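Local coordinates for envelope polyprotein (Puumala orthohantavirus, PDB 5FXU) that forms the ectodomain of the Gn surface glycoprotein and probably serves, with its partner Gc, in the antigenic spikes that carry hantavirus into cells, at residues 23-28 with 120-125; 37-42 with 142-147; 89-94 with 110-115; 261-266 with 326-331. All blocks are in the same frame, centred on the assembly; numbering follows the deposited sequence.

Interaction 1: residues 23-28 with 120-125; sequences SVELPP and ACQPTV
Gln-122 and Glu-25 lay their flat ends over one another, the amide and carboxylate planes only 17° apart. The amide does not spend its N-H on the acid. With CG anti to its carbonyl carbon (chi1 -66°) and the rest of the chain extended, Gln-122 instead sends NE2 to Leu-26 O at 3.1 Å, and that oxygen lies in the amide plane. This side-chain bond forms where the regular pairing is interrupted at Leu-26, Pro-27 and Pro-28, the two prolines having no N-H to offer. Pro-28 runs side by side with Gln-122, CG to CG at 4.0 Å, and its CB meets Ala-120 CB. Next along, Thr-124 OG1 sits against Glu-25 CG at 3.5 Å, on the same sheet face. Val-24 and Val-125 share the other face, and the Leu-26 side chain slants past Val-125, CD1 to CG2 at 4.0 Å; Leu-144 and Ile-149 pack on Leu-26 and Val-125. Val-24 and Val-125 form an antiparallel hydrogen-bonded pair with two backbone hydrogen bonds, and Leu-26 N reaches Pro-123 O at 2.9 Å in a nearly straight bond of 171°. Pro-28 also touches a glycan. The whole is an antiparallel strand pair of the Gn head, one face polar and the other apolar.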
# COMPACT_ATOMS: atom_id res chain seq x y z
N SER A 23 8.39 -2.91 7.21
CA SER A 23 8.51 -3.08 5.76
C SER A 23 9.90 -2.80 5.31
O SER A 23 10.59 -2.03 5.93
CB SER A 23 7.48 -2.20 4.99
OG SER A 23 7.68 -0.80 5.18
N VAL A 24 10.31 -3.44 4.23
CA VAL A 24 11.62 -3.19 3.65
C VAL A 24 11.56 -3.28 2.12
O VAL A 24 10.89 -4.14 1.60
CB VAL A 24 12.68 -4.15 4.23
CG1 VAL A 24 12.39 -5.61 3.90
CG2 VAL A 24 14.08 -3.77 3.72
N GLU A 25 12.24 -2.37 1.43
CA GLU A 25 12.40 -2.43 -0.02
C GLU A 25 13.68 -3.17 -0.37
O GLU A 25 14.75 -2.79 0.07
CB GLU A 25 12.42 -1.05 -0.64
CG GLU A 25 12.39 -1.14 -2.16
CD GLU A 25 12.20 0.18 -2.86
OE1 GLU A 25 12.71 1.19 -2.37
OE2 GLU A 25 11.57 0.18 -3.93
N LEU A 26 13.56 -4.23 -1.16
CA LEU A 26 14.69 -5.06 -1.56
C LEU A 26 15.36 -4.57 -2.85
O LEU A 26 14.83 -3.69 -3.53
CB LEU A 26 14.21 -6.50 -1.76
CG LEU A 26 13.52 -7.09 -0.51
CD1 LEU A 26 13.04 -8.51 -0.78
CD2 LEU A 26 14.44 -7.06 0.71
N PRO A 27 16.53 -5.13 -3.18
CA PRO A 27 17.19 -4.77 -4.44
C PRO A 27 16.43 -5.23 -5.70
O PRO A 27 15.55 -6.10 -5.62
CB PRO A 27 18.54 -5.49 -4.36
CG PRO A 27 18.77 -5.71 -2.91
CD PRO A 27 17.42 -5.90 -2.30
N PRO A 28 16.79 -4.64 -6.86
CA PRO A 28 16.12 -4.96 -8.13
C PRO A 28 16.29 -6.40 -8.58
O PRO A 28 17.37 -6.92 -8.44
CB PRO A 28 16.77 -4.01 -9.14
CG PRO A 28 17.53 -3.01 -8.35
CD PRO A 28 17.85 -3.63 -7.04
N ALA A 120 13.37 -4.06 -14.59
CA ALA A 120 13.57 -4.56 -13.25
C ALA A 120 12.52 -4.10 -12.24
O ALA A 120 11.94 -3.04 -12.41
CB ALA A 120 14.96 -4.15 -12.78
N CYS A 121 12.33 -4.90 -11.19
CA CYS A 121 11.42 -4.59 -10.07
C CYS A 121 12.09 -4.67 -8.70
O CYS A 121 12.80 -5.61 -8.41
CB CYS A 121 10.24 -5.57 -10.05
SG CYS A 121 9.14 -5.35 -11.47
N GLN A 122 11.79 -3.71 -7.84
CA GLN A 122 12.15 -3.77 -6.43
C GLN A 122 10.90 -4.16 -5.64
O GLN A 122 9.98 -3.36 -5.51
CB GLN A 122 12.70 -2.42 -5.99
CG GLN A 122 14.02 -2.08 -6.67
CD GLN A 122 14.69 -0.85 -6.09
OE1 GLN A 122 14.86 0.14 -6.78
NE2 GLN A 122 15.10 -0.92 -4.83
N PRO A 123 10.86 -5.39 -5.11
CA PRO A 123 9.77 -5.70 -4.19
C PRO A 123 9.92 -4.97 -2.85
O PRO A 123 11.03 -4.79 -2.37
CB PRO A 123 9.90 -7.22 -3.96
CG PRO A 123 10.93 -7.71 -4.93
CD PRO A 123 11.79 -6.51 -5.22
N THR A 124 8.80 -4.53 -2.28
CA THR A 124 8.77 -3.97 -0.96
C THR A 124 7.95 -4.98 -0.18
O THR A 124 6.80 -5.25 -0.50
CB THR A 124 8.11 -2.57 -0.91
OG1 THR A 124 8.95 -1.58 -1.53
CG2 THR A 124 7.90 -2.12 0.52
N VAL A 125 8.57 -5.57 0.83
CA VAL A 125 7.91 -6.58 1.67
C VAL A 125 7.29 -5.91 2.89
O VAL A 125 7.96 -5.16 3.57
CB VAL A 125 8.92 -7.65 2.11
CG1 VAL A 125 8.29 -8.60 3.10
CG2 VAL A 125 9.41 -8.40 0.89

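Interaction 2: residues 37-42 with 142-147; sequences LKLESS and LGLGDQ
Gly-143 O accepts the shortest bond of this contact, 2.8 Å from Glu-40 N and almost straight at 171°. The reverse bond, Gly-143 N to Glu-40 O at 2.9 Å, completes an antiparallel hydrogen-bonded pair, although here the donor stands above the carbonyl plane. Leu-39 CD2 comes against the same Gly-143 O, at 3.3 Å. Leucines fill the side away from Glu-40. Leu-144 has CG anti to its backbone N (chi1 -170°), which carries CD1 across to Leu-37 CB and Leu-39 CG, both at 4.1 Å; the Leu-39 and Leu-144 chains pass at a slant. Farther along, Leu-142 CD2 lies 3.5 Å from Ser-41 OG, a hydroxyl bonded to the backbone of Cys-43. Leu-37 CD2 touches Gly-145 CA at 3.7 Å, the glycine letting this methyl lie close on the backbone. Phe-112 and Pro-123 pack on Leu-37 and Leu-144 from other strands, whereas Glu-40 and Lys-38 face solvent and make a long salt bridge, NZ to OE1 at 3.9 Å. Past the pair the chain reverses through a type II' turn from Leu-144 to Gln-147, with Gly-145 at its first corner. Such a pairing is that of a short edge strand, 39-41, added antiparallel to the 139-144/147-155 hairpin in a four-stranded mixed sheet.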
# COMPACT_ATOMS: atom_id res chain seq x y z
N LEU A 37 8.09 -15.15 -8.01
CA LEU A 37 8.40 -14.79 -6.62
C LEU A 37 7.40 -15.35 -5.61
O LEU A 37 6.20 -15.14 -5.74
CB LEU A 37 8.51 -13.26 -6.46
CG LEU A 37 9.71 -12.57 -7.11
CD1 LEU A 37 9.66 -11.08 -6.82
CD2 LEU A 37 11.05 -13.16 -6.66
N LYS A 38 7.92 -16.07 -4.61
CA LYS A 38 7.13 -16.66 -3.53
C LYS A 38 7.74 -16.23 -2.20
O LYS A 38 8.96 -16.29 -2.03
CB LYS A 38 7.16 -18.20 -3.64
CG LYS A 38 5.78 -18.90 -3.52
CD LYS A 38 5.39 -19.03 -2.06
CE LYS A 38 5.95 -20.30 -1.43
NZ LYS A 38 5.19 -21.55 -1.73
N LEU A 39 6.92 -15.75 -1.26
CA LEU A 39 7.41 -15.49 0.09
C LEU A 39 7.51 -16.79 0.86
O LEU A 39 6.53 -17.52 0.93
CB LEU A 39 6.48 -14.55 0.88
CG LEU A 39 6.95 -13.12 1.16
CD1 LEU A 39 6.00 -12.48 2.15
CD2 LEU A 39 8.38 -13.02 1.70
N GLU A 40 8.68 -17.07 1.43
CA GLU A 40 8.87 -18.20 2.33
C GLU A 40 9.09 -17.61 3.71
O GLU A 40 9.64 -16.52 3.83
CB GLU A 40 10.13 -19.02 1.98
CG GLU A 40 10.28 -19.50 0.53
CD GLU A 40 9.37 -20.67 0.16
OE1 GLU A 40 8.19 -20.67 0.57
OE2 GLU A 40 9.82 -21.57 -0.57
N SER A 41 8.70 -18.35 4.75
CA SER A 41 8.91 -17.92 6.13
C SER A 41 9.42 -19.05 6.99
O SER A 41 8.92 -20.16 6.90
CB SER A 41 7.61 -17.40 6.75
OG SER A 41 7.83 -16.96 8.09
N SER A 42 10.43 -18.76 7.80
CA SER A 42 10.85 -19.64 8.87
C SER A 42 10.35 -19.12 10.24
O SER A 42 10.77 -19.62 11.27
CB SER A 42 12.38 -19.75 8.88
OG SER A 42 12.95 -18.76 9.73
N LEU A 142 12.62 -14.40 6.40
CA LEU A 142 11.77 -14.54 5.25
C LEU A 142 12.68 -14.65 4.03
O LEU A 142 13.80 -14.12 3.99
CB LEU A 142 10.84 -13.33 5.09
CG LEU A 142 9.98 -12.89 6.28
CD1 LEU A 142 9.28 -11.57 6.00
CD2 LEU A 142 8.94 -13.94 6.62
N GLY A 143 12.19 -15.36 3.03
CA GLY A 143 12.86 -15.42 1.75
C GLY A 143 11.92 -14.95 0.66
O GLY A 143 10.70 -15.22 0.71
N LEU A 144 12.50 -14.28 -0.32
CA LEU A 144 11.78 -13.87 -1.52
C LEU A 144 12.71 -14.01 -2.71
O LEU A 144 13.72 -13.29 -2.80
CB LEU A 144 11.27 -12.43 -1.39
CG LEU A 144 10.30 -12.00 -2.49
CD1 LEU A 144 8.98 -12.76 -2.43
CD2 LEU A 144 10.04 -10.51 -2.38
N GLY A 145 12.37 -14.96 -3.58
CA GLY A 145 13.25 -15.42 -4.65
C GLY A 145 14.58 -15.83 -4.07
O GLY A 145 14.66 -16.76 -3.28
N ASP A 146 15.61 -15.06 -4.42
CA ASP A 146 16.98 -15.31 -4.00
C ASP A 146 17.47 -14.41 -2.85
O ASP A 146 18.63 -14.48 -2.44
CB ASP A 146 17.89 -15.19 -5.24
CG ASP A 146 17.58 -16.27 -6.30
OD1 ASP A 146 17.65 -17.48 -5.94
OD2 ASP A 146 17.23 -15.92 -7.47
N GLN A 147 16.57 -13.60 -2.29
CA GLN A 147 16.92 -12.69 -1.20
C GLN A 147 16.44 -13.24 0.13
O GLN A 147 15.36 -13.81 0.23
CB GLN A 147 16.33 -11.29 -1.45
CG GLN A 147 17.28 -10.33 -2.15
CD GLN A 147 18.48 -9.90 -1.31
OE1 GLN A 147 18.40 -9.87 -0.08
NE2 GLN A 147 19.58 -9.56 -1.97

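Interaction 3: residues 89-94 with 110-115; sequences RGLCLV and ACFDLS
Cys-92 and Cys-111 are joined by a disulfide, SG to SG 2.1 Å, with a torsion of 96° about the S-S bond. The two half-cystines reach it differently. Cys-92 SG stands anti to its carbonyl carbon, while Cys-111 SG lies between its backbone N and carbonyl carbon. Phe-112 CG takes the same place between backbone N and carbonyl carbon (chi1 57°), which swings the ring back over the 89-94 loop even though its CB starts out in the other direction. Leu-91 N lies over one ring face, and Phe-112 CZ comes 3.4 Å from Arg-89 O. The Leu-91 side chain crosses the ring at a slant, Leu-91 CD1 3.8 Å from Phe-112 CE2, and its CD2 extends to Leu-114 CD1. Gly-90, without a side chain, lets the phenyl lie against its backbone, Gly-90 O 3.4 Å from Phe-112 CE1. Two backbone hydrogen bonds next to the disulfide both use Phe-112: Phe-112 N to Gly-90 O and the more bent Cys-92 N to Phe-112 O, both 3.1 Å. The touching parts, 89-92 and 111-114, run 94° apart, consistent with a single backbone bridge, Leu-91 with Phe-112. Strand 107-116 thus carries the loop after strand 79-89 beside it, with Phe-126 of strand 120-130 against Cys-92, Phe-57 of strand 54-64 against Leu-91, and Trp-323 of strand 321-323 against Leu-114.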
# COMPACT_ATOMS: atom_id res chain seq x y z
N ARG A 89 1.34 -13.77 -7.80
CA ARG A 89 1.08 -14.20 -6.45
C ARG A 89 1.87 -13.43 -5.45
O ARG A 89 2.93 -12.90 -5.78
CB ARG A 89 1.50 -15.64 -6.23
CG ARG A 89 1.03 -16.72 -7.18
CD ARG A 89 1.68 -18.05 -6.76
NE ARG A 89 1.00 -19.25 -7.26
CZ ARG A 89 -0.09 -19.82 -6.74
NH1 ARG A 89 -0.70 -19.31 -5.67
NH2 ARG A 89 -0.61 -20.92 -7.31
N GLY A 90 1.38 -13.44 -4.21
CA GLY A 90 2.11 -12.83 -3.10
C GLY A 90 1.95 -11.32 -2.96
O GLY A 90 2.47 -10.75 -2.01
N LEU A 91 1.24 -10.67 -3.87
CA LEU A 91 1.08 -9.22 -3.78
C LEU A 91 0.10 -8.86 -2.66
O LEU A 91 -0.72 -9.68 -2.25
CB LEU A 91 0.63 -8.60 -5.10
CG LEU A 91 1.79 -8.28 -6.03
CD1 LEU A 91 2.39 -9.56 -6.61
CD2 LEU A 91 1.35 -7.35 -7.14
N CYS A 92 0.23 -7.62 -2.18
CA CYS A 92 -0.61 -7.11 -1.13
C CYS A 92 -2.01 -6.77 -1.61
O CYS A 92 -2.36 -5.61 -1.72
CB CYS A 92 0.06 -5.89 -0.43
SG CYS A 92 1.60 -6.26 0.46
N LEU A 93 -2.78 -7.82 -1.87
CA LEU A 93 -4.22 -7.75 -2.11
C LEU A 93 -4.86 -8.46 -0.94
O LEU A 93 -5.08 -9.67 -0.96
CB LEU A 93 -4.64 -8.48 -3.39
CG LEU A 93 -4.58 -7.73 -4.70
CD1 LEU A 93 -3.13 -7.59 -5.10
CD2 LEU A 93 -5.35 -8.48 -5.77
N VAL A 94 -5.18 -7.70 0.08
CA VAL A 94 -5.63 -8.26 1.32
C VAL A 94 -7.16 -8.26 1.29
O VAL A 94 -7.78 -7.28 0.90
CB VAL A 94 -5.06 -7.44 2.49
CG1 VAL A 94 -5.41 -8.10 3.80
CG2 VAL A 94 -3.55 -7.32 2.34
N ALA A 110 1.92 -11.25 5.47
CA ALA A 110 3.20 -10.99 4.83
C ALA A 110 2.96 -11.03 3.33
O ALA A 110 2.49 -12.02 2.82
CB ALA A 110 4.24 -12.01 5.24
N CYS A 111 3.28 -9.93 2.66
CA CYS A 111 3.01 -9.74 1.24
C CYS A 111 3.97 -8.68 0.70
O CYS A 111 4.72 -8.08 1.46
CB CYS A 111 1.56 -9.32 1.05
SG CYS A 111 1.11 -7.75 1.84
N PHE A 112 4.02 -8.50 -0.62
CA PHE A 112 4.91 -7.47 -1.20
C PHE A 112 4.19 -6.64 -2.24
O PHE A 112 3.18 -7.06 -2.76
CB PHE A 112 6.22 -8.08 -1.73
CG PHE A 112 6.00 -9.15 -2.74
CD1 PHE A 112 5.76 -10.47 -2.36
CD2 PHE A 112 6.02 -8.83 -4.09
CE1 PHE A 112 5.54 -11.45 -3.31
CE2 PHE A 112 5.81 -9.80 -5.05
CZ PHE A 112 5.56 -11.11 -4.66
N ASP A 113 4.67 -5.42 -2.45
CA ASP A 113 4.27 -4.60 -3.59
C ASP A 113 5.50 -4.49 -4.51
O ASP A 113 6.61 -4.85 -4.10
CB ASP A 113 3.77 -3.20 -3.11
CG ASP A 113 2.83 -2.51 -4.16
OD1 ASP A 113 2.80 -3.00 -5.33
OD2 ASP A 113 2.13 -1.48 -3.81
N LEU A 114 5.31 -4.00 -5.74
CA LEU A 114 6.38 -3.94 -6.75
C LEU A 114 6.56 -2.52 -7.26
O LEU A 114 5.58 -1.86 -7.53
CB LEU A 114 6.05 -4.82 -7.94
CG LEU A 114 5.78 -6.29 -7.66
CD1 LEU A 114 5.23 -7.00 -8.88
CD2 LEU A 114 7.06 -6.95 -7.19
N SER A 115 7.81 -2.09 -7.34
CA SER A 115 8.18 -0.80 -7.86
C SER A 115 9.14 -1.14 -8.98
O SER A 115 10.23 -1.64 -8.72
CB SER A 115 8.86 0.07 -6.81
OG SER A 115 8.00 0.35 -5.73

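Interaction 4: residues 261-266 with 326-331; sequences APHGED and GIIMEG
His-263, with the largest area buried here, meets Ile-328 over one face of its imidazole and the backbone of Met-329 at its edge. Ile-328 CG2 stands 3.7 Å from the ring centroid and 24° off the ring normal, a CH-pi contact displaced toward the NE2 side of the rim. This methyl is anti to the backbone N of Ile-328, while CG1 takes the place beside that nitrogen. On the histidine, CG is anti to the carbonyl carbon (chi1 -63°), which sends the ring across to strand 327-329. Met-329 O lies near the ring plane, 3.1 Å from His-263 CE1.

Gly-331 supplies the next largest share. Its N-H donates to a water at 2.8 Å, and the same water is bonded to His-263 NE2, also at 2.8 Å and in the plane of the ring; the water therefore spans His-263 NE2 and Gly-331 N, themselves 4.0 Å apart. Pro-262 also meets Gly-331, Pro-262 CB 3.3 Å from Gly-331 O. Gly-331, without a side chain, fits closely against Pro-262 and His-263. Tyr-307 adds a further aromatic neighbour, its ring meeting that of His-263 and its side chain touching Ile-328.

Pro-262 and His-263 are the two central residues of a type I turn, closed by Gly-264 N to Ala-261 O, directly after helix 249-260. The arrangement is a post-helix turn packed, partly through water, on edge strand 327-329 of a three-stranded antiparallel sheet in the Gn head and on Gly-331 just beyond it.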
# COMPACT_ATOMS: atom_id res chain seq x y z
N ALA A 261 -0.28 13.68 -2.74
CA ALA A 261 0.78 12.77 -3.13
C ALA A 261 0.18 11.38 -3.39
O ALA A 261 0.32 10.46 -2.57
CB ALA A 261 1.85 12.71 -2.04
N PRO A 262 -0.48 11.22 -4.55
CA PRO A 262 -1.16 9.99 -4.86
C PRO A 262 -0.29 8.75 -5.06
O PRO A 262 -0.83 7.67 -4.97
CB PRO A 262 -1.92 10.32 -6.13
CG PRO A 262 -1.22 11.49 -6.72
CD PRO A 262 -0.82 12.27 -5.52
N HIS A 263 1.02 8.90 -5.26
CA HIS A 263 1.96 7.75 -5.30
C HIS A 263 2.81 7.62 -4.03
O HIS A 263 3.83 6.97 -4.05
CB HIS A 263 2.86 7.88 -6.55
CG HIS A 263 2.07 7.82 -7.82
ND1 HIS A 263 1.58 6.63 -8.33
CD2 HIS A 263 1.60 8.80 -8.63
CE1 HIS A 263 0.87 6.87 -9.41
NE2 HIS A 263 0.86 8.18 -9.61
N GLY A 264 2.38 8.26 -2.93
CA GLY A 264 3.08 8.19 -1.66
C GLY A 264 4.12 9.27 -1.48
O GLY A 264 4.42 10.01 -2.42
N GLU A 265 4.70 9.32 -0.28
CA GLU A 265 5.65 10.36 0.13
C GLU A 265 6.98 9.71 0.50
O GLU A 265 7.01 8.57 0.95
CB GLU A 265 5.11 11.21 1.29
CG GLU A 265 3.76 11.83 1.00
CD GLU A 265 3.16 12.63 2.14
OE1 GLU A 265 3.26 12.19 3.29
OE2 GLU A 265 2.54 13.69 1.89
N ASP A 266 8.08 10.43 0.25
CA ASP A 266 9.46 10.00 0.61
C ASP A 266 10.43 11.18 0.80
O ASP A 266 10.89 11.78 -0.18
CB ASP A 266 10.02 8.99 -0.43
CG ASP A 266 10.03 7.56 0.11
OD1 ASP A 266 8.96 7.07 0.55
OD2 ASP A 266 11.11 6.93 0.15
N GLY A 326 7.61 0.47 -15.61
CA GLY A 326 8.12 1.57 -16.43
C GLY A 326 7.11 2.67 -16.70
O GLY A 326 7.37 3.54 -17.50
N ILE A 327 5.95 2.63 -16.05
CA ILE A 327 4.91 3.66 -16.23
C ILE A 327 4.37 4.11 -14.87
O ILE A 327 3.97 3.29 -14.07
CB ILE A 327 3.72 3.11 -17.03
CG1 ILE A 327 4.19 2.55 -18.38
CG2 ILE A 327 2.65 4.20 -17.21
CD1 ILE A 327 3.13 1.82 -19.17
N ILE A 328 4.35 5.42 -14.64
CA ILE A 328 3.64 5.99 -13.50
C ILE A 328 2.18 6.12 -13.92
O ILE A 328 1.84 7.05 -14.66
CB ILE A 328 4.20 7.36 -13.09
CG1 ILE A 328 5.69 7.23 -12.78
CG2 ILE A 328 3.43 7.91 -11.86
CD1 ILE A 328 6.41 8.55 -12.70
N MET A 329 1.34 5.18 -13.47
CA MET A 329 -0.08 5.21 -13.84
C MET A 329 -0.79 6.46 -13.25
O MET A 329 -0.39 7.02 -12.21
CB MET A 329 -0.80 3.88 -13.53
CG MET A 329 -0.88 3.52 -12.07
SD MET A 329 -1.59 1.87 -11.94
CE MET A 329 -0.11 1.03 -11.41
N GLU A 330 -1.77 6.97 -13.99
CA GLU A 330 -2.44 8.22 -13.63
C GLU A 330 -3.11 8.05 -12.27
O GLU A 330 -3.99 7.22 -12.12
CB GLU A 330 -3.50 8.57 -14.68
CG GLU A 330 -4.30 9.85 -14.41
CD GLU A 330 -3.39 11.05 -14.40
OE1 GLU A 330 -3.10 11.62 -15.49
OE2 GLU A 330 -2.89 11.37 -13.30
N GLY A 331 -2.67 8.83 -11.29
CA GLY A 331 -3.32 8.87 -9.98
C GLY A 331 -3.83 10.24 -9.54
O GLY A 331 -4.34 10.37 -8.41
O HOH W 1 -0.16 10.00 -11.52

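Overall arrangement
Interactions 1, 2 and 3 form one continuous region, while interaction 4 stands apart, about 16 Å from interaction 1 and 17 Å from interaction 3 between centres. Strands 107-116 and 120-130 are neighbours, so interactions 1 and 3 share backbone bonding, Thr-124 N with Asp-113 O among it. Leu-144 of interaction 2 packs on Leu-26, Pro-123 and Val-125 of interaction 1 and on Phe-112 of interaction 3, joining three pairings through one apolar core. Interaction 3 is the most buried and the one that is covalently fastened. Interactions 1 and 2 each combine a buried apolar face with a polar, more exposed one. Interaction 4, smallest in area, relies on a ring contact and a bridging water.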